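Local coordinates for protein ferritin (Pseudo-nitzschia multiseries, PDB 4IWK) that probably stores iron in soluble form, taking it up as ferrous ions, oxidising them with oxygen at a ferroxidase centre and depositing ferric hydroxide, at residues A[45-59]-A[117-131]. Residues are numbered along the deposited sequence; the frame is centred on the assembly and turned at random.
Sequences ESAEEREHGLGFVDF and VMAFLNPFHLQQVNE. With FE (Fe (III) ion), chain I; FE (Fe (III) ion), chain G.
Glu45 and Glu48 of helix 36-62 face Glu131 of the antiparallel helix 115-145 around an iron(III) that all three bind, through Glu45 OE1, Glu48 OE2 and Glu131 OE2. That shared metal explains why Glu48 OE2 can lie 2.6 Å from Glu131 OE2: the ion would offset the repulsion of the two carboxylates, which arrive from opposite directions. Glu131 reaches in as a knob among Glu45, Glu48, Glu49 and His52, its chain extended beyond CG, and its other oxygen, OE1, binds a second iron(III) at 2.1 Å.

Glu49 bridges this second ion and a third, OE2 to one and OE1 to the other. The two irons also share a water, which donates a hydrogen bond of 2.8 Å to Gln128 OE1. Glu95 completes the protein ligands of the iron shared with Glu131, Glu16 those of the other, which His52 binds through ND1. Glu131 OE2 lies at the edge of the His52 ring, and Phe124 turns an edge to its face, the planes 89° apart.

Further along the helix, past the metals, the contact becomes aromatic. Phe56 sends CE1 over the centre of the Phe124 ring at 3.6 Å from CE1 of that ring, takes the edge of Phe120 on its own face, and meets Leu121 CD2 along its rim. In Phe59, chi1 near 180° carries the ring across to Phe120, where it lies in an offset stack; each CB sits over the other's ring. Replacing Phe120 by an alanine would probably leave the Phe59 ring without its stacking partner and open a gap beside Phe56. Carboxylates, histidine and bridged irons inside a four-helix bundle, here next to an aromatic cluster to which His52 also belongs, are the hallmark of the ferritin ferroxidase centre.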
loop_
_atom_site.group_PDB
_atom_site.type_symbol
_atom_site.label_atom_id
_atom_site.label_comp_id
_atom_site.label_asym_id
_atom_site.label_seq_id
_atom_site.Cartn_x
_atom_site.Cartn_y
_atom_site.Cartn_z
ATOM N N GLU A 45 -17.107 28.737 26.228
ATOM C CA GLU A 45 -18.195 29.643 25.922
ATOM C C GLU A 45 -17.787 31.089 25.791
ATOM O O GLU A 45 -18.451 31.805 24.962
ATOM C CB GLU A 45 -19.210 29.661 27.067
ATOM C CG GLU A 45 -20.017 28.379 27.117
ATOM C CD GLU A 45 -20.928 28.337 25.913
ATOM O OE1 GLU A 45 -21.469 29.403 25.486
ATOM O OE2 GLU A 45 -21.014 27.213 25.409
ATOM N N SER A 46 -16.797 31.579 26.537
ATOM C CA SER A 46 -16.370 32.969 26.338
ATOM C C SER A 46 -15.893 33.121 24.851
ATOM O O SER A 46 -16.188 34.150 24.236
ATOM C CB SER A 46 -15.161 33.230 27.252
ATOM O OG SER A 46 -14.689 34.520 27.049
ATOM N N ALA A 47 -15.190 32.121 24.323
ATOM C CA ALA A 47 -14.715 32.261 22.931
ATOM C C ALA A 47 -15.919 32.173 21.986
ATOM O O ALA A 47 -15.916 32.910 20.968
ATOM C CB ALA A 47 -13.737 31.095 22.625
ATOM N N GLU A 48 -16.894 31.315 22.272
ATOM C CA GLU A 48 -18.061 31.119 21.352
ATOM C C GLU A 48 -18.856 32.425 21.326
ATOM O O GLU A 48 -19.283 32.851 20.265
ATOM C CB GLU A 48 -18.864 29.941 21.851
ATOM C CG GLU A 48 -19.971 29.617 20.891
ATOM C CD GLU A 48 -20.905 28.668 21.560
ATOM O OE1 GLU A 48 -20.552 27.440 21.616
ATOM O OE2 GLU A 48 -21.914 29.195 22.123
ATOM N N GLU A 49 -19.071 33.073 22.480
ATOM C CA GLU A 49 -19.872 34.332 22.415
ATOM C C GLU A 49 -19.088 35.399 21.677
ATOM O O GLU A 49 -19.721 36.213 20.951
ATOM C CB GLU A 49 -20.078 34.856 23.859
ATOM C CG GLU A 49 -20.901 33.939 24.724
ATOM C CD GLU A 49 -22.350 33.946 24.345
ATOM O OE1 GLU A 49 -22.662 34.642 23.389
ATOM O OE2 GLU A 49 -23.163 33.473 25.129
ATOM N N ARG A 50 -17.768 35.464 21.807
ATOM C CA ARG A 50 -17.065 36.420 20.941
ATOM C C ARG A 50 -17.258 36.056 19.456
ATOM O O ARG A 50 -17.505 36.981 18.666
ATOM C CB ARG A 50 -15.559 36.337 21.319
ATOM C CG ARG A 50 -14.773 37.385 20.508
ATOM C CD ARG A 50 -13.362 37.516 21.097
ATOM N NE ARG A 50 -12.581 38.512 20.260
ATOM C CZ ARG A 50 -11.970 38.040 19.171
ATOM N NH1 ARG A 50 -12.130 36.773 18.852
ATOM N NH2 ARG A 50 -11.319 38.806 18.327
ATOM N N GLU A 51 -17.200 34.752 19.095
ATOM C CA GLU A 51 -17.559 34.406 17.682
ATOM C C GLU A 51 -18.955 34.863 17.256
ATOM O O GLU A 51 -19.065 35.368 16.103
ATOM C CB GLU A 51 -17.392 32.896 17.406
ATOM C CG GLU A 51 -15.963 32.415 17.577
ATOM C CD GLU A 51 -15.009 33.103 16.582
ATOM O OE1 GLU A 51 -15.414 33.476 15.433
ATOM O OE2 GLU A 51 -13.868 33.404 16.958
ATOM N N HIS A 52 -19.968 34.762 18.157
ATOM C CA HIS A 52 -21.270 35.306 17.787
ATOM C C HIS A 52 -21.176 36.792 17.474
ATOM O O HIS A 52 -21.725 37.301 16.435
ATOM C CB HIS A 52 -22.280 35.153 18.900
ATOM C CG HIS A 52 -22.571 33.743 19.200
ATOM N ND1 HIS A 52 -23.229 33.334 20.346
ATOM C CD2 HIS A 52 -22.238 32.611 18.500
ATOM C CE1 HIS A 52 -23.284 32.012 20.350
ATOM N NE2 HIS A 52 -22.698 31.548 19.259
ATOM N N GLY A 53 -20.503 37.552 18.358
ATOM C CA GLY A 53 -20.438 39.013 18.128
ATOM C C GLY A 53 -19.715 39.253 16.775
ATOM O O GLY A 53 -20.109 40.165 16.053
ATOM N N LEU A 54 -18.631 38.526 16.526
ATOM C CA LEU A 54 -17.916 38.711 15.248
ATOM C C LEU A 54 -18.801 38.410 14.036
ATOM O O LEU A 54 -18.668 39.101 13.007
ATOM C CB LEU A 54 -16.686 37.830 15.144
ATOM C CG LEU A 54 -15.572 38.275 16.169
ATOM C CD1 LEU A 54 -14.427 37.237 16.144
ATOM C CD2 LEU A 54 -14.996 39.693 15.932
ATOM N N GLY A 55 -19.672 37.410 14.185
ATOM C CA GLY A 55 -20.619 37.030 13.115
ATOM C C GLY A 55 -21.541 38.207 12.846
ATOM O O GLY A 55 -21.855 38.555 11.672
ATOM N N PHE A 56 -22.028 38.844 13.914
ATOM C CA PHE A 56 -22.920 40.053 13.765
ATOM C C PHE A 56 -22.130 41.214 13.109
ATOM O O PHE A 56 -22.650 41.888 12.216
ATOM C CB PHE A 56 -23.520 40.515 15.108
ATOM C CG PHE A 56 -24.761 39.738 15.484
ATOM C CD1 PHE A 56 -24.703 38.446 15.937
ATOM C CD2 PHE A 56 -26.006 40.300 15.167
ATOM C CE1 PHE A 56 -25.892 37.698 16.177
ATOM C CE2 PHE A 56 -27.150 39.576 15.382
ATOM C CZ PHE A 56 -27.123 38.288 15.892
ATOM N N VAL A 57 -20.856 41.445 13.480
ATOM C CA VAL A 57 -20.091 42.571 12.885
ATOM C C VAL A 57 -19.898 42.281 11.395
ATOM O O VAL A 57 -20.107 43.229 10.576
ATOM C CB VAL A 57 -18.684 42.642 13.526
ATOM C CG1 VAL A 57 -17.796 43.594 12.684
ATOM C CG2 VAL A 57 -18.849 43.151 14.959
ATOM N N ASP A 58 -19.580 41.031 11.029
ATOM C CA ASP A 58 -19.316 40.683 9.582
ATOM C C ASP A 58 -20.618 40.930 8.784
ATOM O O ASP A 58 -20.566 41.572 7.757
ATOM C CB ASP A 58 -18.917 39.204 9.499
ATOM C CG ASP A 58 -18.551 38.807 8.085
ATOM O OD1 ASP A 58 -17.950 39.601 7.348
ATOM O OD2 ASP A 58 -18.967 37.740 7.701
ATOM N N PHE A 59 -21.773 40.461 9.323
ATOM C CA PHE A 59 -23.019 40.676 8.526
ATOM C C PHE A 59 -23.339 42.153 8.472
ATOM O O PHE A 59 -23.710 42.683 7.385
ATOM C CB PHE A 59 -24.204 39.939 9.200
ATOM C CG PHE A 59 -25.470 40.118 8.469
ATOM C CD1 PHE A 59 -25.773 39.280 7.399
ATOM C CD2 PHE A 59 -26.325 41.127 8.853
ATOM C CE1 PHE A 59 -26.973 39.455 6.711
ATOM C CE2 PHE A 59 -27.567 41.313 8.175
ATOM C CZ PHE A 59 -27.860 40.445 7.084
ATOM N N VAL A 117 -32.302 40.422 7.494
ATOM C CA VAL A 117 -31.922 40.375 8.890
ATOM C C VAL A 117 -32.696 39.219 9.577
ATOM O O VAL A 117 -32.067 38.429 10.299
ATOM C CB VAL A 117 -32.137 41.728 9.640
ATOM C CG1 VAL A 117 -31.953 41.498 11.131
ATOM C CG2 VAL A 117 -31.064 42.710 9.096
ATOM N N MET A 118 -33.983 39.036 9.293
ATOM C CA MET A 118 -34.661 37.940 9.999
ATOM C C MET A 118 -34.085 36.604 9.631
ATOM O O MET A 118 -34.002 35.704 10.459
ATOM C CB MET A 118 -36.167 37.908 9.631
ATOM C CG MET A 118 -36.823 39.107 10.334
ATOM S SD MET A 118 -38.647 39.080 10.132
ATOM C CE MET A 118 -38.689 39.687 8.434
ATOM N N ALA A 119 -33.735 36.417 8.354
ATOM C CA ALA A 119 -33.124 35.141 7.940
ATOM C C ALA A 119 -31.724 34.904 8.588
ATOM O O ALA A 119 -31.389 33.809 9.051
ATOM C CB ALA A 119 -32.948 35.110 6.417
ATOM N N PHE A 120 -30.950 36.024 8.696
ATOM C CA PHE A 120 -29.677 35.874 9.384
ATOM C C PHE A 120 -29.826 35.414 10.838
ATOM O O PHE A 120 -28.992 34.709 11.330
ATOM C CB PHE A 120 -28.972 37.271 9.312
ATOM C CG PHE A 120 -27.657 37.324 10.094
ATOM C CD1 PHE A 120 -26.540 36.680 9.611
ATOM C CD2 PHE A 120 -27.614 37.994 11.307
ATOM C CE1 PHE A 120 -25.294 36.701 10.331
ATOM C CE2 PHE A 120 -26.383 37.998 12.047
ATOM C CZ PHE A 120 -25.255 37.351 11.550
ATOM N N LEU A 121 -30.869 35.932 11.513
ATOM C CA LEU A 121 -31.060 35.648 12.936
ATOM C C LEU A 121 -31.521 34.211 13.188
ATOM O O LEU A 121 -31.297 33.660 14.290
ATOM C CB LEU A 121 -32.066 36.619 13.570
ATOM C CG LEU A 121 -31.707 38.107 13.521
ATOM C CD1 LEU A 121 -32.802 38.925 14.142
ATOM C CD2 LEU A 121 -30.410 38.240 14.377
ATOM N N ASN A 122 -32.158 33.569 12.212
ATOM C CA ASN A 122 -32.745 32.252 12.516
ATOM C C ASN A 122 -31.858 31.225 13.174
ATOM O O ASN A 122 -32.245 30.623 14.205
ATOM C CB ASN A 122 -33.456 31.720 11.221
ATOM C CG ASN A 122 -34.746 32.383 10.980
ATOM O OD1 ASN A 122 -35.198 32.366 9.795
ATOM N ND2 ASN A 122 -35.303 33.034 11.901
ATOM N N PRO A 123 -30.624 31.018 12.727
ATOM C CA PRO A 123 -29.795 30.009 13.418
ATOM C C PRO A 123 -29.403 30.454 14.792
ATOM O O PRO A 123 -29.180 29.580 15.652
ATOM C CB PRO A 123 -28.514 29.914 12.548
ATOM C CG PRO A 123 -28.818 30.695 11.288
ATOM C CD PRO A 123 -30.141 31.391 11.372
ATOM N N PHE A 124 -29.367 31.751 15.041
ATOM C CA PHE A 124 -29.112 32.201 16.426
ATOM C C PHE A 124 -30.319 31.958 17.309
ATOM O O PHE A 124 -30.176 31.611 18.515
ATOM C CB PHE A 124 -28.801 33.736 16.442
ATOM C CG PHE A 124 -27.453 34.064 15.724
ATOM C CD1 PHE A 124 -26.250 33.953 16.446
ATOM C CD2 PHE A 124 -27.393 34.352 14.378
ATOM C CE1 PHE A 124 -25.021 34.178 15.782
ATOM C CE2 PHE A 124 -26.207 34.619 13.711
ATOM C CZ PHE A 124 -25.012 34.515 14.411
ATOM N N HIS A 125 -31.546 32.113 16.742
ATOM C CA HIS A 125 -32.693 31.776 17.591
ATOM C C HIS A 125 -32.640 30.327 18.079
ATOM O O HIS A 125 -32.920 30.027 19.274
ATOM C CB HIS A 125 -34.013 32.027 16.770
ATOM C CG HIS A 125 -34.268 33.472 16.530
ATOM N ND1 HIS A 125 -34.623 34.001 15.289
ATOM C CD2 HIS A 125 -34.148 34.514 17.373
ATOM C CE1 HIS A 125 -34.793 35.326 15.427
ATOM N NE2 HIS A 125 -34.466 35.643 16.668
ATOM N N LEU A 126 -32.296 29.419 17.147
ATOM C CA LEU A 126 -32.286 27.999 17.453
ATOM C C LEU A 126 -31.101 27.647 18.326
ATOM O O LEU A 126 -31.249 26.884 19.204
ATOM C CB LEU A 126 -32.265 27.185 16.148
ATOM C CG LEU A 126 -33.551 27.425 15.346
ATOM C CD1 LEU A 126 -33.445 26.610 14.055
ATOM C CD2 LEU A 126 -34.766 26.922 16.161
ATOM N N GLN A 127 -29.962 28.343 18.126
ATOM C CA GLN A 127 -28.807 28.065 18.991
ATOM C C GLN A 127 -29.188 28.463 20.437
ATOM O O GLN A 127 -28.861 27.689 21.334
ATOM C CB GLN A 127 -27.584 28.836 18.473
ATOM C CG GLN A 127 -26.410 28.896 19.514
ATOM C CD GLN A 127 -25.526 27.672 19.585
ATOM O OE1 GLN A 127 -24.650 27.534 20.519
ATOM N NE2 GLN A 127 -25.715 26.768 18.608
ATOM N N GLN A 128 -29.902 29.535 20.649
ATOM C CA GLN A 128 -30.238 29.964 22.001
ATOM C C GLN A 128 -31.194 28.971 22.663
ATOM O O GLN A 128 -31.110 28.759 23.864
ATOM C CB GLN A 128 -30.922 31.347 22.007
ATOM C CG GLN A 128 -29.932 32.485 21.736
ATOM C CD GLN A 128 -28.721 32.382 22.666
ATOM O OE1 GLN A 128 -27.615 32.071 22.185
ATOM N NE2 GLN A 128 -28.919 32.624 23.971
ATOM N N VAL A 129 -32.123 28.376 21.895
ATOM C CA VAL A 129 -32.931 27.324 22.515
ATOM C C VAL A 129 -32.021 26.200 23.026
ATOM O O VAL A 129 -32.195 25.685 24.145
ATOM C CB VAL A 129 -33.929 26.740 21.431
ATOM C CG1 VAL A 129 -34.534 25.430 21.924
ATOM C CG2 VAL A 129 -34.947 27.822 21.124
ATOM N N ASN A 130 -31.013 25.831 22.252
ATOM C CA ASN A 130 -30.153 24.736 22.664
ATOM C C ASN A 130 -29.286 25.147 23.881
ATOM O O ASN A 130 -29.121 24.375 24.816
ATOM C CB ASN A 130 -29.257 24.373 21.527
ATOM C CG ASN A 130 -30.032 23.583 20.427
ATOM O OD1 ASN A 130 -31.202 23.199 20.632
ATOM N ND2 ASN A 130 -29.422 23.449 19.214
ATOM N N GLU A 131 -28.807 26.381 23.830
ATOM C CA GLU A 131 -27.905 26.847 24.950
ATOM C C GLU A 131 -28.705 26.996 26.229
ATOM O O GLU A 131 -28.218 26.533 27.361
ATOM C CB GLU A 131 -27.288 28.208 24.629
ATOM C CG GLU A 131 -26.328 28.072 23.441
ATOM C CD GLU A 131 -25.364 29.223 23.357
ATOM O OE1 GLU A 131 -25.594 30.159 24.156
ATOM O OE2 GLU A 131 -24.470 29.214 22.513
HETATM FE FE FE I . -24.355 31.837 24.537
HETATM FE FE FE G . -24.335 34.562 22.151
HETATM O O HOH W 1 -26.201 34.892 21.328
HETATM O O HOH W 2 -25.154 32.879 23.139
HETATM O O HOH W 3 -22.955 30.802 23.987
#